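Local coordinates for SusD superfamily protein (Bacteroides fragilis NCTC 9343, PDB 3NQP), which probably binds glycans at the outer membrane as a SusD-family sugar-binding protein, at residues T93-A105 with N114-F126. Residues are numbered along the deposited sequence; the frame is centred on the assembly and turned at random.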
# COMPACT_ATOMS: atom_id res chain seq x y z
N THR A 93 -5.15 17.29 -12.21
CA THR A 93 -5.64 18.24 -13.21
C THR A 93 -5.69 17.62 -14.61
O THR A 93 -6.56 17.99 -15.40
CB THR A 93 -4.85 19.58 -13.16
OG1 THR A 93 -3.45 19.33 -13.31
CG2 THR A 93 -5.09 20.26 -11.83
N ASN A 94 -4.81 16.67 -14.91
CA ASN A 94 -4.88 15.92 -16.15
C ASN A 94 -6.10 15.03 -16.20
O ASN A 94 -6.71 14.87 -17.28
CB ASN A 94 -3.59 15.11 -16.40
CG ASN A 94 -2.36 16.00 -16.69
OD1 ASN A 94 -2.45 17.24 -16.73
ND2 ASN A 94 -1.22 15.38 -16.88
N LEU A 95 -6.50 14.47 -15.06
CA LEU A 95 -7.75 13.72 -14.99
C LEU A 95 -8.93 14.65 -15.28
O LEU A 95 -9.80 14.31 -16.07
CB LEU A 95 -7.92 13.08 -13.62
CG LEU A 95 -6.81 12.14 -13.12
CD1 LEU A 95 -7.26 11.57 -11.81
CD2 LEU A 95 -6.48 11.08 -14.15
N ASN A 96 -8.94 15.83 -14.65
CA ASN A 96 -10.03 16.79 -14.88
C ASN A 96 -10.11 17.14 -16.36
O ASN A 96 -11.18 17.16 -16.94
CB ASN A 96 -9.81 18.04 -14.02
CG ASN A 96 -9.75 17.73 -12.52
OD1 ASN A 96 -10.21 16.68 -12.10
ND2 ASN A 96 -9.21 18.65 -11.72
N LEU A 97 -8.95 17.38 -16.97
CA LEU A 97 -8.91 17.75 -18.38
C LEU A 97 -9.45 16.61 -19.23
O LEU A 97 -10.20 16.82 -20.16
CB LEU A 97 -7.47 18.08 -18.78
CG LEU A 97 -7.24 18.65 -20.19
CD1 LEU A 97 -8.07 19.92 -20.36
CD2 LEU A 97 -5.75 18.95 -20.43
N PHE A 98 -9.06 15.37 -18.94
CA PHE A 98 -9.59 14.25 -19.70
C PHE A 98 -11.11 14.19 -19.62
O PHE A 98 -11.79 13.96 -20.62
CB PHE A 98 -8.99 12.95 -19.26
CG PHE A 98 -9.37 11.77 -20.13
CD1 PHE A 98 -8.56 11.38 -21.20
CD2 PHE A 98 -10.51 11.03 -19.87
CE1 PHE A 98 -8.90 10.27 -21.98
CE2 PHE A 98 -10.86 9.94 -20.67
CZ PHE A 98 -10.05 9.58 -21.74
N ILE A 99 -11.64 14.39 -18.41
CA ILE A 99 -13.08 14.28 -18.21
C ILE A 99 -13.80 15.37 -18.99
O ILE A 99 -14.74 15.08 -19.74
CB ILE A 99 -13.46 14.35 -16.72
CG1 ILE A 99 -13.00 13.07 -16.00
CG2 ILE A 99 -14.93 14.55 -16.57
CD1 ILE A 99 -13.20 13.14 -14.44
N ALA A 100 -13.34 16.61 -18.83
CA ALA A 100 -13.87 17.75 -19.60
C ALA A 100 -13.84 17.48 -21.12
O ALA A 100 -14.83 17.68 -21.81
CB ALA A 100 -13.05 19.04 -19.26
N ARG A 101 -12.74 16.97 -21.65
CA ARG A 101 -12.67 16.76 -23.11
C ARG A 101 -13.45 15.59 -23.66
O ARG A 101 -13.90 15.62 -24.81
CB ARG A 101 -11.23 16.61 -23.56
CG ARG A 101 -10.43 17.90 -23.47
CD ARG A 101 -9.16 17.77 -24.33
NE ARG A 101 -8.01 18.49 -23.80
CZ ARG A 101 -6.91 18.79 -24.49
NH1 ARG A 101 -6.79 18.44 -25.78
NH2 ARG A 101 -5.92 19.45 -23.90
N VAL A 102 -13.58 14.53 -22.88
CA VAL A 102 -14.07 13.27 -23.38
C VAL A 102 -15.57 13.04 -23.08
O VAL A 102 -16.22 12.31 -23.81
CB VAL A 102 -13.19 12.10 -22.86
CG1 VAL A 102 -13.87 10.76 -23.07
CG2 VAL A 102 -11.84 12.14 -23.52
N THR A 103 -16.11 13.68 -22.04
CA THR A 103 -17.50 13.46 -21.65
C THR A 103 -18.46 13.54 -22.84
O THR A 103 -19.32 12.67 -22.99
CB THR A 103 -17.92 14.37 -20.48
OG1 THR A 103 -17.21 13.95 -19.31
CG2 THR A 103 -19.42 14.27 -20.18
N ASP A 104 -18.30 14.53 -23.73
CA ASP A 104 -19.21 14.66 -24.89
C ASP A 104 -18.57 14.37 -26.26
O ASP A 104 -19.09 14.78 -27.29
CB ASP A 104 -19.86 16.04 -24.87
CG ASP A 104 -20.68 16.27 -23.61
OD1 ASP A 104 -21.36 15.33 -23.16
OD2 ASP A 104 -20.65 17.38 -23.06
N ALA A 105 -17.46 13.63 -26.27
CA ALA A 105 -16.73 13.30 -27.48
C ALA A 105 -17.52 12.37 -28.38
O ALA A 105 -18.15 11.42 -27.89
CB ALA A 105 -15.41 12.63 -27.13
N ASN A 114 -17.02 5.12 -22.08
CA ASN A 114 -17.50 4.78 -20.76
C ASN A 114 -16.40 4.04 -19.98
O ASN A 114 -16.24 4.26 -18.78
CB ASN A 114 -18.76 3.92 -20.85
CG ASN A 114 -19.97 4.68 -21.29
OD1 ASN A 114 -19.99 5.92 -21.24
ND2 ASN A 114 -20.99 3.96 -21.71
N PHE A 115 -15.64 3.17 -20.65
CA PHE A 115 -14.54 2.46 -19.97
C PHE A 115 -13.48 3.42 -19.48
O PHE A 115 -13.04 3.35 -18.33
CB PHE A 115 -13.91 1.39 -20.84
CG PHE A 115 -13.03 0.46 -20.05
CD1 PHE A 115 -13.60 -0.58 -19.35
CD2 PHE A 115 -11.68 0.68 -19.94
CE1 PHE A 115 -12.82 -1.40 -18.58
CE2 PHE A 115 -10.90 -0.16 -19.16
CZ PHE A 115 -11.48 -1.19 -18.50
N TYR A 116 -13.08 4.34 -20.36
CA TYR A 116 -12.11 5.36 -20.05
C TYR A 116 -12.62 6.29 -18.96
O TYR A 116 -11.87 6.61 -18.03
CB TYR A 116 -11.73 6.16 -21.30
CG TYR A 116 -10.83 5.45 -22.30
CD1 TYR A 116 -10.23 4.23 -22.01
CD2 TYR A 116 -10.57 6.03 -23.54
CE1 TYR A 116 -9.37 3.60 -22.92
CE2 TYR A 116 -9.68 5.42 -24.46
CZ TYR A 116 -9.11 4.20 -24.14
OH TYR A 116 -8.27 3.60 -25.02
N LEU A 117 -13.87 6.69 -19.02
CA LEU A 117 -14.39 7.60 -17.98
C LEU A 117 -14.47 6.84 -16.62
O LEU A 117 -14.12 7.37 -15.58
CB LEU A 117 -15.71 8.25 -18.39
CG LEU A 117 -15.53 9.31 -19.49
CD1 LEU A 117 -16.86 9.79 -20.03
CD2 LEU A 117 -14.63 10.47 -18.98
N GLY A 118 -14.84 5.56 -16.65
CA GLY A 118 -14.81 4.75 -15.45
C GLY A 118 -13.41 4.77 -14.84
O GLY A 118 -13.24 4.89 -13.63
N GLU A 119 -12.41 4.68 -15.70
CA GLU A 119 -11.03 4.60 -15.19
C GLU A 119 -10.67 5.94 -14.55
O GLU A 119 -10.11 5.97 -13.45
CB GLU A 119 -10.03 4.25 -16.29
CG GLU A 119 -10.14 2.82 -16.79
CD GLU A 119 -9.08 2.44 -17.80
OE1 GLU A 119 -8.90 3.19 -18.75
OE2 GLU A 119 -8.43 1.36 -17.66
N VAL A 120 -11.02 7.04 -15.23
CA VAL A 120 -10.50 8.33 -14.84
C VAL A 120 -11.22 8.86 -13.59
O VAL A 120 -10.59 9.42 -12.73
CB VAL A 120 -10.51 9.34 -16.02
CG1 VAL A 120 -10.22 10.72 -15.54
CG2 VAL A 120 -9.47 8.87 -17.10
N TYR A 121 -12.52 8.61 -13.46
CA TYR A 121 -13.21 8.93 -12.19
C TYR A 121 -12.73 8.07 -11.04
O TYR A 121 -12.59 8.56 -9.92
CB TYR A 121 -14.70 8.79 -12.34
CG TYR A 121 -15.39 9.95 -13.02
CD1 TYR A 121 -15.79 11.07 -12.27
CD2 TYR A 121 -15.71 9.93 -14.37
CE1 TYR A 121 -16.47 12.13 -12.84
CE2 TYR A 121 -16.38 11.02 -14.96
CZ TYR A 121 -16.77 12.10 -14.18
OH TYR A 121 -17.45 13.15 -14.71
N GLY A 122 -12.46 6.79 -11.31
CA GLY A 122 -11.87 5.93 -10.31
C GLY A 122 -10.53 6.44 -9.80
O GLY A 122 -10.23 6.38 -8.60
N LEU A 123 -9.68 6.87 -10.72
CA LEU A 123 -8.36 7.35 -10.38
C LEU A 123 -8.40 8.69 -9.69
O LEU A 123 -7.54 8.98 -8.83
CB LEU A 123 -7.48 7.43 -11.63
CG LEU A 123 -7.02 6.09 -12.21
CD1 LEU A 123 -6.22 6.32 -13.53
CD2 LEU A 123 -6.20 5.24 -11.23
N ARG A 124 -9.41 9.50 -9.98
CA ARG A 124 -9.50 10.77 -9.28
C ARG A 124 -9.89 10.51 -7.81
O ARG A 124 -9.34 11.15 -6.90
CB ARG A 124 -10.47 11.75 -9.91
CG ARG A 124 -10.34 13.14 -9.33
CD ARG A 124 -11.04 14.16 -10.24
NE ARG A 124 -12.49 13.98 -10.22
CZ ARG A 124 -13.35 14.74 -10.90
NH1 ARG A 124 -12.91 15.70 -11.70
NH2 ARG A 124 -14.65 14.54 -10.78
N ALA A 125 -10.78 9.55 -7.57
CA ALA A 125 -11.06 9.07 -6.23
C ALA A 125 -9.79 8.55 -5.54
O ALA A 125 -9.56 8.77 -4.36
CB ALA A 125 -12.12 7.94 -6.26
N PHE A 126 -9.02 7.75 -6.27
CA PHE A 126 -7.83 7.14 -5.73
C PHE A 126 -6.87 8.19 -5.18
O PHE A 126 -6.39 8.08 -4.06
CB PHE A 126 -7.15 6.30 -6.81
CG PHE A 126 -5.84 5.73 -6.38
CD1 PHE A 126 -5.80 4.53 -5.71
CD2 PHE A 126 -4.67 6.39 -6.66
CE1 PHE A 126 -4.60 4.00 -5.33
CE2 PHE A 126 -3.45 5.86 -6.27
CZ PHE A 126 -3.43 4.66 -5.59
O HOH W 1 -18.23 12.72 -17.26
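Leu95, Ile99 and Val120 meet where helix 89-102 packs nearly antiparallel against helix 110-135, the segment axes approaching to 9.8 Å at a crossing angle of -151°. Ile99 is the knob, set in a hole formed by Leu117, Val120, Tyr121 and Arg124. Its CG1 lies beside the backbone N (chi1 -70°) and the extended chi2 carries CD1 over the Tyr121 ring, 3.7 Å from the centroid and almost on the ring normal, a CH-pi contact; the same methyl also lies over one face of the Arg124 guanidinium. Arg124 NH1 donates to Asn96 OD1 (2.9 Å, 164° at the hydrogen); OD1 lies in the guanidinium plane, whereas NH1 stands above the carbonyl plane of the Asn96 amide. Arg124 NE forms a salt bridge with Asp173 OD2 on helix 163-181, so this buried group is held from both helices. Val120 splits its methyls, CG1 lying 3.7 Å from Ile99 CG1 and CG2 3.7 Å from Phe98 CD2, while Phe98 CZ reaches Tyr116 CB. Leu95 CD1 rests on the backbone of Arg124, 3.5 Å from its CA. Near the connecting loop, one water links Thr103 OG1 to Tyr121 OH. The arrangement is an antiparallel helical hairpin in the N-terminal region of a SusD-family protein, a family related to TPR proteins.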